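Local coordinates for protein glycosyl hydrolase BlGH5_18 (Bifidobacterium longum subsp. infantis, PDB 7LQX) that probably hydrolyses beta-mannosidic linkages in the core of N-glycans as a family 5, subfamily 18 glycoside hydrolase, at residues 37-42 and 88-93; 252-257 and 294-299; 365-370 and 394-399. All coordinates share one frame; numbering follows the deposited sequence.

Interaction 1. Residues 37-42 and 88-93. With EDO (1,2-ethanediol), chain B.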
loop_
_atom_site.group_PDB
_atom_site.type_symbol
_atom_site.label_atom_id
_atom_site.label_comp_id
_atom_site.label_asym_id
_atom_site.label_seq_id
_atom_site.Cartn_x
_atom_site.Cartn_y
_atom_site.Cartn_z
ATOM N N PHE A 37 0.915 -13.429 -5.451
ATOM C CA PHE A 37 0.050 -12.315 -5.861
ATOM C C PHE A 37 0.821 -11.066 -6.239
ATOM O O PHE A 37 0.200 -10.057 -6.588
ATOM C CB PHE A 37 -1.021 -12.064 -4.808
ATOM C CG PHE A 37 -1.864 -13.275 -4.565
ATOM C CD1 PHE A 37 -2.629 -13.806 -5.589
ATOM C CD2 PHE A 37 -1.844 -13.921 -3.349
ATOM C CE1 PHE A 37 -3.384 -14.949 -5.383
ATOM C CE2 PHE A 37 -2.594 -15.064 -3.141
ATOM C CZ PHE A 37 -3.366 -15.572 -4.162
ATOM N N HIS A 38 2.147 -11.123 -6.223
ATOM C CA HIS A 38 2.960 -10.113 -6.887
ATOM C C HIS A 38 3.048 -10.355 -8.390
ATOM O O HIS A 38 3.578 -9.504 -9.112
ATOM C CB HIS A 38 4.336 -10.052 -6.218
ATOM C CG HIS A 38 4.263 -10.058 -4.721
ATOM N ND1 HIS A 38 3.457 -9.189 -4.018
ATOM C CD2 HIS A 38 4.848 -10.859 -3.797
ATOM C CE1 HIS A 38 3.571 -9.434 -2.724
ATOM N NE2 HIS A 38 4.410 -10.441 -2.563
ATOM N N PHE A 39 2.506 -11.486 -8.859
ATOM C CA PHE A 39 2.384 -11.770 -10.285
ATOM C C PHE A 39 1.851 -10.572 -11.053
ATOM O O PHE A 39 2.298 -10.284 -12.167
ATOM C CB PHE A 39 1.418 -12.959 -10.445
ATOM C CG PHE A 39 0.994 -13.228 -11.869
ATOM C CD1 PHE A 39 -0.072 -12.545 -12.431
ATOM C CD2 PHE A 39 1.673 -14.148 -12.647
ATOM C CE1 PHE A 39 -0.451 -12.772 -13.744
ATOM C CE2 PHE A 39 1.291 -14.387 -13.961
ATOM C CZ PHE A 39 0.222 -13.692 -14.507
ATOM N N TRP A 40 0.858 -9.888 -10.490
ATOM C CA TRP A 40 0.153 -8.857 -11.236
ATOM C C TRP A 40 1.044 -7.691 -11.629
ATOM O O TRP A 40 0.696 -6.942 -12.550
ATOM C CB TRP A 40 -0.993 -8.335 -10.385
ATOM C CG TRP A 40 -1.993 -9.367 -9.982
ATOM C CD1 TRP A 40 -2.191 -9.868 -8.732
ATOM C CD2 TRP A 40 -2.947 -10.018 -10.832
ATOM N NE1 TRP A 40 -3.217 -10.785 -8.743
ATOM C CE2 TRP A 40 -3.688 -10.904 -10.023
ATOM C CE3 TRP A 40 -3.245 -9.938 -12.195
ATOM C CZ2 TRP A 40 -4.721 -11.695 -10.528
ATOM C CZ3 TRP A 40 -4.266 -10.733 -12.695
ATOM C CH2 TRP A 40 -4.988 -11.599 -11.861
ATOM N N LEU A 41 2.166 -7.499 -10.932
ATOM C CA LEU A 41 3.096 -6.427 -11.261
ATOM C C LEU A 41 3.968 -6.763 -12.463
ATOM O O LEU A 41 4.583 -5.858 -13.033
ATOM C CB LEU A 41 3.965 -6.115 -10.044
ATOM C CG LEU A 41 3.224 -5.489 -8.864
ATOM C CD1 LEU A 41 4.106 -5.475 -7.617
ATOM C CD2 LEU A 41 2.749 -4.090 -9.181
ATOM N N ASP A 42 4.031 -8.032 -12.863
ATOM C CA ASP A 42 4.819 -8.455 -14.016
ATOM C C ASP A 42 4.256 -9.775 -14.528
ATOM O O ASP A 42 4.857 -10.833 -14.314
ATOM C CB ASP A 42 6.284 -8.614 -13.619
ATOM C CG ASP A 42 7.171 -9.032 -14.779
ATOM O OD1 ASP A 42 6.813 -8.784 -15.950
ATOM O OD2 ASP A 42 8.241 -9.609 -14.510
ATOM N N ARG A 88 -9.172 -10.410 -16.493
ATOM C CA ARG A 88 -9.952 -11.074 -17.531
ATOM C C ARG A 88 -9.111 -12.114 -18.258
ATOM O O ARG A 88 -9.599 -13.206 -18.574
ATOM C CB ARG A 88 -10.521 -10.041 -18.507
ATOM C CG ARG A 88 -11.382 -10.644 -19.605
ATOM C CD ARG A 88 -12.078 -9.598 -20.451
ATOM N NE ARG A 88 -12.768 -10.241 -21.564
ATOM C CZ ARG A 88 -13.479 -9.607 -22.487
ATOM N NH1 ARG A 88 -13.627 -8.290 -22.434
ATOM N NH2 ARG A 88 -14.053 -10.303 -23.459
ATOM N N ARG A 89 -7.837 -11.804 -18.512
ATOM C CA ARG A 89 -6.972 -12.755 -19.198
ATOM C C ARG A 89 -6.772 -14.011 -18.360
ATOM O O ARG A 89 -6.775 -15.128 -18.889
ATOM C CB ARG A 89 -5.629 -12.102 -19.530
ATOM C CG ARG A 89 -4.627 -13.051 -20.169
ATOM C CD ARG A 89 -4.912 -13.327 -21.628
ATOM N NE ARG A 89 -3.787 -14.016 -22.256
ATOM C CZ ARG A 89 -2.630 -13.434 -22.565
ATOM N NH1 ARG A 89 -2.436 -12.149 -22.300
ATOM N NH2 ARG A 89 -1.663 -14.138 -23.137
HETATM N N MSE A 90 -6.596 -13.851 -17.053
HETATM C CA MSE A 90 -6.395 -15.011 -16.194
HETATM C C MSE A 90 -7.636 -15.899 -16.194
HETATM O O MSE A 90 -7.525 -17.126 -16.243
HETATM C CB MSE A 90 -6.036 -14.564 -14.783
HETATM C CG MSE A 90 -5.733 -15.723 -13.861
HETATM SE SE MSE A 90 -5.128 -15.162 -12.134
HETATM C CE MSE A 90 -3.402 -14.564 -12.622
ATOM N N VAL A 91 -8.808 -15.264 -16.129
ATOM C CA VAL A 91 -10.069 -15.987 -16.258
ATOM C C VAL A 91 -10.144 -16.691 -17.605
ATOM O O VAL A 91 -10.521 -17.866 -17.694
ATOM C CB VAL A 91 -11.252 -15.022 -16.057
ATOM C CG1 VAL A 91 -12.546 -15.695 -16.461
ATOM C CG2 VAL A 91 -11.282 -14.528 -14.627
ATOM N N HIS A 92 -9.794 -15.970 -18.674
ATOM C CA HIS A 92 -9.824 -16.534 -20.016
ATOM C C HIS A 92 -8.957 -17.779 -20.105
ATOM O O HIS A 92 -9.359 -18.780 -20.710
ATOM C CB HIS A 92 -9.355 -15.476 -21.015
ATOM C CG HIS A 92 -9.570 -15.858 -22.444
ATOM N ND1 HIS A 92 -10.821 -15.916 -23.015
ATOM C CD2 HIS A 92 -8.694 -16.204 -23.414
ATOM C CE1 HIS A 92 -10.705 -16.278 -24.281
ATOM N NE2 HIS A 92 -9.425 -16.461 -24.547
ATOM N N ILE A 93 -7.771 -17.741 -19.497
ATOM C CA ILE A 93 -6.861 -18.879 -19.557
ATOM C C ILE A 93 -7.413 -20.059 -18.770
ATOM O O ILE A 93 -7.330 -21.210 -19.212
ATOM C CB ILE A 93 -5.460 -18.458 -19.073
ATOM C CG1 ILE A 93 -4.835 -17.469 -20.058
ATOM C CG2 ILE A 93 -4.576 -19.676 -18.892
ATOM C CD1 ILE A 93 -3.569 -16.792 -19.539
HETATM C C1 EDO B . 6.664 -10.691 -10.509
HETATM O O1 EDO B . 7.084 -11.731 -9.624
HETATM C C2 EDO B . 7.048 -9.332 -9.938
HETATM O O2 EDO B . 6.516 -9.181 -8.616
#

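Interaction 2. Residues 252-257 and 294-299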
loop_
_atom_site.group_PDB
_atom_site.type_symbol
_atom_site.label_atom_id
_atom_site.label_comp_id
_atom_site.label_asym_id
_atom_site.label_seq_id
_atom_site.Cartn_x
_atom_site.Cartn_y
_atom_site.Cartn_z
ATOM N N ALA A 252 -13.047 -32.817 11.683
ATOM C CA ALA A 252 -14.460 -32.480 11.597
ATOM C C ALA A 252 -14.712 -30.984 11.487
ATOM O O ALA A 252 -15.860 -30.586 11.314
ATOM C CB ALA A 252 -15.210 -33.010 12.822
ATOM N N HIS A 253 -13.679 -30.147 11.552
ATOM C CA HIS A 253 -13.919 -28.714 11.684
ATOM C C HIS A 253 -14.668 -28.142 10.485
ATOM O O HIS A 253 -15.538 -27.276 10.647
ATOM C CB HIS A 253 -12.608 -27.957 11.913
ATOM C CG HIS A 253 -12.807 -26.504 12.210
ATOM N ND1 HIS A 253 -12.818 -25.538 11.226
ATOM C CD2 HIS A 253 -13.053 -25.859 13.374
ATOM C CE1 HIS A 253 -13.053 -24.360 11.774
ATOM N NE2 HIS A 253 -13.198 -24.525 13.075
ATOM N N ALA A 254 -14.323 -28.576 9.269
ATOM C CA ALA A 254 -14.977 -28.012 8.090
ATOM C C ALA A 254 -16.447 -28.409 8.045
ATOM O O ALA A 254 -17.313 -27.577 7.759
ATOM C CB ALA A 254 -14.259 -28.448 6.810
ATOM N N LEU A 255 -16.742 -29.683 8.327
ATOM C CA LEU A 255 -18.128 -30.119 8.438
ATOM C C LEU A 255 -18.874 -29.308 9.484
ATOM O O LEU A 255 -20.029 -28.908 9.275
ATOM C CB LEU A 255 -18.162 -31.601 8.815
ATOM C CG LEU A 255 -19.544 -32.169 9.141
ATOM C CD1 LEU A 255 -20.500 -32.021 7.969
ATOM C CD2 LEU A 255 -19.442 -33.633 9.560
ATOM N N TYR A 256 -18.235 -29.078 10.632
ATOM C CA TYR A 256 -18.881 -28.325 11.698
ATOM C C TYR A 256 -19.279 -26.934 11.231
ATOM O O TYR A 256 -20.410 -26.499 11.459
ATOM C CB TYR A 256 -17.958 -28.230 12.911
ATOM C CG TYR A 256 -18.486 -27.281 13.963
ATOM C CD1 TYR A 256 -19.618 -27.599 14.703
ATOM C CD2 TYR A 256 -17.878 -26.063 14.190
ATOM C CE1 TYR A 256 -20.110 -26.743 15.652
ATOM C CE2 TYR A 256 -18.361 -25.192 15.149
ATOM C CZ TYR A 256 -19.488 -25.541 15.874
ATOM O OH TYR A 256 -19.987 -24.692 16.834
ATOM N N LEU A 257 -18.363 -26.208 10.589
ATOM C CA LEU A 257 -18.711 -24.871 10.127
ATOM C C LEU A 257 -19.836 -24.921 9.104
ATOM O O LEU A 257 -20.709 -24.045 9.082
ATOM C CB LEU A 257 -17.489 -24.165 9.547
ATOM C CG LEU A 257 -16.571 -23.529 10.587
ATOM C CD1 LEU A 257 -15.452 -22.727 9.924
ATOM C CD2 LEU A 257 -17.342 -22.645 11.571
ATOM N N ARG A 294 -7.988 -36.007 3.088
ATOM C CA ARG A 294 -9.002 -37.010 2.803
ATOM C C ARG A 294 -10.068 -37.042 3.892
ATOM O O ARG A 294 -11.268 -37.068 3.600
ATOM C CB ARG A 294 -8.362 -38.387 2.661
ATOM C CG ARG A 294 -7.408 -38.523 1.493
ATOM C CD ARG A 294 -7.004 -39.985 1.288
ATOM N NE ARG A 294 -5.978 -40.145 0.260
ATOM C CZ ARG A 294 -4.670 -40.170 0.498
ATOM N NH1 ARG A 294 -4.211 -40.064 1.738
ATOM N NH2 ARG A 294 -3.817 -40.309 -0.509
ATOM N N ASP A 295 -9.650 -37.073 5.161
ATOM C CA ASP A 295 -10.615 -37.192 6.249
ATOM C C ASP A 295 -11.483 -35.947 6.365
ATOM O O ASP A 295 -12.690 -36.040 6.613
ATOM C CB ASP A 295 -9.874 -37.426 7.568
ATOM C CG ASP A 295 -9.339 -38.836 7.705
ATOM O OD1 ASP A 295 -9.729 -39.727 6.920
ATOM O OD2 ASP A 295 -8.523 -39.051 8.624
ATOM N N THR A 296 -10.881 -34.768 6.199
ATOM C CA THR A 296 -11.655 -33.533 6.264
ATOM C C THR A 296 -12.732 -33.503 5.192
ATOM O O THR A 296 -13.870 -33.104 5.460
ATOM C CB THR A 296 -10.733 -32.324 6.131
ATOM O OG1 THR A 296 -9.923 -32.224 7.307
ATOM C CG2 THR A 296 -11.519 -31.035 5.975
ATOM N N ILE A 297 -12.394 -33.924 3.974
ATOM C CA ILE A 297 -13.359 -33.897 2.881
ATOM C C ILE A 297 -14.422 -34.967 3.067
ATOM O O ILE A 297 -15.614 -34.707 2.866
ATOM C CB ILE A 297 -12.642 -33.998 1.524
ATOM C CG1 ILE A 297 -11.826 -32.724 1.296
ATOM C CG2 ILE A 297 -13.653 -34.210 0.404
ATOM C CD1 ILE A 297 -10.835 -32.829 0.159
ATOM N N ALA A 298 -14.027 -36.173 3.465
ATOM C CA ALA A 298 -15.023 -37.213 3.698
ATOM C C ALA A 298 -16.023 -36.787 4.763
ATOM O O ALA A 298 -17.217 -37.097 4.668
ATOM C CB ALA A 298 -14.336 -38.512 4.103
ATOM N N LYS A 299 -15.562 -36.079 5.793
ATOM C CA LYS A 299 -16.487 -35.569 6.798
ATOM C C LYS A 299 -17.331 -34.429 6.238
ATOM O O LYS A 299 -18.554 -34.414 6.407
ATOM C CB LYS A 299 -15.735 -35.144 8.060
ATOM C CG LYS A 299 -15.236 -36.333 8.896
ATOM C CD LYS A 299 -14.644 -35.908 10.234
ATOM C CE LYS A 299 -14.163 -37.077 11.046
ATOM N NZ LYS A 299 -13.942 -36.679 12.475
HETATM O O HOH W 1 -14.589 -31.694 7.942
#

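Interaction 3. Residues 365-370 and 394-399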
loop_
_atom_site.group_PDB
_atom_site.type_symbol
_atom_site.label_atom_id
_atom_site.label_comp_id
_atom_site.label_asym_id
_atom_site.label_seq_id
_atom_site.Cartn_x
_atom_site.Cartn_y
_atom_site.Cartn_z
ATOM N N ALA A 365 -30.043 -35.441 14.602
ATOM C CA ALA A 365 -29.951 -34.707 15.849
ATOM C C ALA A 365 -29.508 -33.286 15.562
ATOM O O ALA A 365 -28.887 -33.003 14.535
ATOM C CB ALA A 365 -28.945 -35.361 16.802
ATOM N N ALA A 366 -29.829 -32.385 16.484
ATOM C CA ALA A 366 -29.338 -31.022 16.374
ATOM C C ALA A 366 -29.068 -30.433 17.749
ATOM O O ALA A 366 -29.807 -30.690 18.706
ATOM C CB ALA A 366 -30.307 -30.108 15.613
ATOM N N VAL A 367 -27.989 -29.657 17.830
ATOM C CA VAL A 367 -27.710 -28.799 18.974
ATOM C C VAL A 367 -28.406 -27.463 18.743
ATOM O O VAL A 367 -28.355 -26.911 17.634
ATOM C CB VAL A 367 -26.198 -28.620 19.177
ATOM C CG1 VAL A 367 -25.939 -27.782 20.419
ATOM C CG2 VAL A 367 -25.496 -29.977 19.297
ATOM N N VAL A 368 -29.065 -26.961 19.786
ATOM C CA VAL A 368 -29.872 -25.748 19.706
ATOM C C VAL A 368 -29.055 -24.542 20.150
ATOM O O VAL A 368 -28.486 -24.527 21.247
ATOM C CB VAL A 368 -31.141 -25.889 20.569
ATOM C CG1 VAL A 368 -31.951 -24.618 20.501
ATOM C CG2 VAL A 368 -31.968 -27.079 20.117
ATOM N N ILE A 369 -29.050 -23.509 19.315
ATOM C CA ILE A 369 -28.361 -22.250 19.575
ATOM C C ILE A 369 -29.413 -21.183 19.850
ATOM O O ILE A 369 -30.200 -20.837 18.962
ATOM C CB ILE A 369 -27.499 -21.844 18.368
ATOM C CG1 ILE A 369 -26.439 -22.898 18.061
ATOM C CG2 ILE A 369 -26.824 -20.506 18.612
ATOM C CD1 ILE A 369 -25.718 -22.692 16.732
ATOM N N GLU A 370 -29.416 -20.647 21.071
ATOM C CA GLU A 370 -30.312 -19.548 21.408
ATOM C C GLU A 370 -29.905 -18.297 20.641
ATOM O O GLU A 370 -28.726 -17.925 20.620
ATOM C CB GLU A 370 -30.263 -19.265 22.908
ATOM C CG GLU A 370 -30.952 -20.312 23.757
ATOM C CD GLU A 370 -32.464 -20.314 23.583
ATOM O OE1 GLU A 370 -33.053 -19.235 23.348
ATOM O OE2 GLU A 370 -33.068 -21.400 23.681
HETATM N N MSE A 394 -19.525 -31.835 18.546
HETATM C CA MSE A 394 -18.435 -32.788 18.354
HETATM C C MSE A 394 -18.745 -34.141 18.989
HETATM O O MSE A 394 -18.393 -35.190 18.436
HETATM C CB MSE A 394 -17.108 -32.224 18.890
HETATM C CG MSE A 394 -16.559 -31.076 18.065
HETATM SE SE MSE A 394 -16.035 -31.708 16.311
HETATM C CE MSE A 394 -15.845 -29.978 15.472
ATOM N N ARG A 395 -19.404 -34.128 20.149
ATOM C CA ARG A 395 -19.737 -35.383 20.819
ATOM C C ARG A 395 -20.767 -36.169 20.016
ATOM O O ARG A 395 -20.606 -37.374 19.790
ATOM C CB ARG A 395 -20.267 -35.099 22.221
ATOM C CG ARG A 395 -20.279 -36.325 23.111
ATOM C CD ARG A 395 -21.226 -36.162 24.279
ATOM N NE ARG A 395 -22.610 -36.366 23.853
ATOM C CZ ARG A 395 -23.528 -35.404 23.741
ATOM N NH1 ARG A 395 -23.237 -34.140 24.032
ATOM N NH2 ARG A 395 -24.749 -35.713 23.334
ATOM N N LEU A 396 -21.836 -35.496 19.580
ATOM C CA LEU A 396 -22.844 -36.141 18.749
ATOM C C LEU A 396 -22.248 -36.644 17.441
ATOM O O LEU A 396 -22.619 -37.723 16.959
ATOM C CB LEU A 396 -23.986 -35.164 18.486
ATOM C CG LEU A 396 -24.898 -34.936 19.692
ATOM C CD1 LEU A 396 -25.745 -33.686 19.466
ATOM C CD2 LEU A 396 -25.776 -36.151 19.962
ATOM N N HIS A 397 -21.327 -35.880 16.853
ATOM C CA HIS A 397 -20.621 -36.327 15.655
ATOM C C HIS A 397 -19.865 -37.624 15.916
ATOM O O HIS A 397 -19.987 -38.588 15.152
ATOM C CB HIS A 397 -19.678 -35.208 15.201
ATOM C CG HIS A 397 -18.668 -35.629 14.184
ATOM N ND1 HIS A 397 -19.001 -35.922 12.880
ATOM C CD2 HIS A 397 -17.326 -35.783 14.272
ATOM C CE1 HIS A 397 -17.910 -36.258 12.215
ATOM N NE2 HIS A 397 -16.880 -36.182 13.037
ATOM N N ALA A 398 -19.078 -37.665 16.997
ATOM C CA ALA A 398 -18.307 -38.864 17.315
ATOM C C ALA A 398 -19.210 -40.066 17.545
ATOM O O ALA A 398 -18.819 -41.204 17.249
ATOM C CB ALA A 398 -17.433 -38.612 18.549
ATOM N N GLU A 399 -20.409 -39.839 18.079
ATOM C CA GLU A 399 -21.348 -40.919 18.350
ATOM C C GLU A 399 -22.047 -41.426 17.101
ATOM O O GLU A 399 -22.693 -42.479 17.160
ATOM C CB GLU A 399 -22.395 -40.440 19.356
ATOM C CG GLU A 399 -21.806 -40.152 20.720
ATOM C CD GLU A 399 -22.783 -39.502 21.674
ATOM O OE1 GLU A 399 -23.950 -39.250 21.290
ATOM O OE2 GLU A 399 -22.372 -39.244 22.827
#

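Interaction 1. Residues 37-42 and 88-93
Met90 of helix 88-93 meets Phe39 and Trp40 of segment 37-42. Just before it in the helix, Arg89 makes a cation-pi contact with Trp45, which also meets Phe39 edge-to-face. Met90, a selenomethionine, carries the contact. Its chain runs straight out from the helix and bends at the last torsion (chi3 -72°), which brings CE against both rings. The Phe39 side chain comes from the opposite direction to Met90, while that of Trp40 crosses it at about a right angle. CE is 3.4 Å from Trp40 CH2 and 3.6 Å from Phe39 CE1, and it approaches both rings obliquely. The SE atom lies 4.6 Å from the centroid of the Trp40 six-membered ring, a Met-aromatic contact. Phe39 CD1 sits 4.0 Å above the Trp40 ring plane, near its rim. Trp40 NE1 is hydrogen-bonded to Phe66 O. Elsewhere on segment 37-42, 1,2-ethanediol O2 donates to His38 O at 3.0 Å. This molecule probably comes from the crystallisation liquor and is also hydrogen-bonded to Trp78 NE1 of the second subunit. The arrangement belongs to the (beta/alpha)8 barrel: the loop after the first strand packs on the second barrel helix.

Interaction 2. Residues 252-257 and 294-299
Leu255 and Lys299 meet at a flat group of the backbone, the carbonyl of Lys299, and no aromatic ring takes part. Leu255 lays its branched end against this carbonyl, with CD2 3.4 Å and CD1 3.5 Å from Lys299 O. The rings of segment 252-257 serve other neighbours. Tyr256 meets Phe390 and Trp393 edge-to-face, and His253 ND1 is hydrogen-bonded to Ser233 OG. Lys299 is extended beyond CG and runs past Ala252, its CD 3.7 Å from Ala252 CA. Its NZ is hydrogen-bonded to His397 NE2 and Gly248 O, so the chain reaches polar partners beyond Ala252. The two helices follow successive strands, 229-233 and 272-277, and stand side by side on the outside of the (beta/alpha)8 barrel. Their short segments run nearly parallel, at 26°, with axes 7.7 Å apart. Ala254 points into the gap, where its CB touches Thr296 CG2 at 3.9 Å. Thr296 holds CG2 anti to the backbone N, while OG1 bonds back to Phe292 O in its own helix. Helix 252-257 is kinked here, and Leu255 N lacks the usual bond to the turn before. A water takes that N-H at 3.0 Å and donates to Thr296 O at 2.9 Å, bridging the two backbones.

Interaction 3. Residues 365-370 and 394-399
Leu396 reaches Val367 with its CD1 because chi1 (-74°) sets CG anti to the carbonyl carbon and chi2 (164°) sets CD1 anti to CA. The side chain is therefore stretched out from the helix toward the strand. On Val367, CG1 is anti to the backbone N, and this leaves CG2 as the branch that does the touching. Leu396 CD1 and Val367 CG2 are 3.7 Å apart, with the two side chains at a slant to each other. Ala365 stands two residues earlier on the same face of the strand. Its CB is 4.5 Å from Leu396 CD1, a looser approach. Leu396 thus rests on the strand face made by Ala365 and Val367, while Ala366 points to the opposite face and packs on Thr404, Val406 and Leu425. The contact is purely apolar and its residues are buried. Next to Leu396, the helix carries a salt bridge one turn long. Arg395 NE donates to Glu399 OE2 at 3.1 Å, with an N-H...O angle of 149°. The oxygen lies in the guanidinium plane, but NE stands well above the carboxylate plane. Arg395 NH2 has a second charged partner, Glu426 OE1, which ties the helix to strand 424-426. Strand 365-369, helix 388-399 and strand 403-407 form a beta-alpha-beta unit. Strand 365-369 is the middle of a three-stranded parallel sheet, bonded through its backbone to Thr404 and Val406 on one side and to Arg424 and Glu426 on the other. Leu396 also packs on Pro403, Arg424 and Glu426, so it touches residues of all three strands. The helix lies between this sheet and helix 248-264, where Met394 and His397 pack on Ala252.

Overall arrangement
All three contacts are buried, but they differ in place and chemistry. Interactions 1 and 2 belong to the barrel and lie on opposite sides of the chain's centre, with their own centres 32 Å apart. Interaction 1 joins a 3-10 turn after the first barrel strand to a helix through selenium and aromatic rings, close to the second subunit. Interaction 2 joins two barrel helices through a leucine, small side chains, a lysine chain and a bridging water. Interaction 3 holds the smaller three-stranded sheet to its helix with aliphatic groups. Interactions 2 and 3 touch, with centres 15 Å apart, so helix 388-399 links this sheet to the barrel. Interaction 1 touches neither.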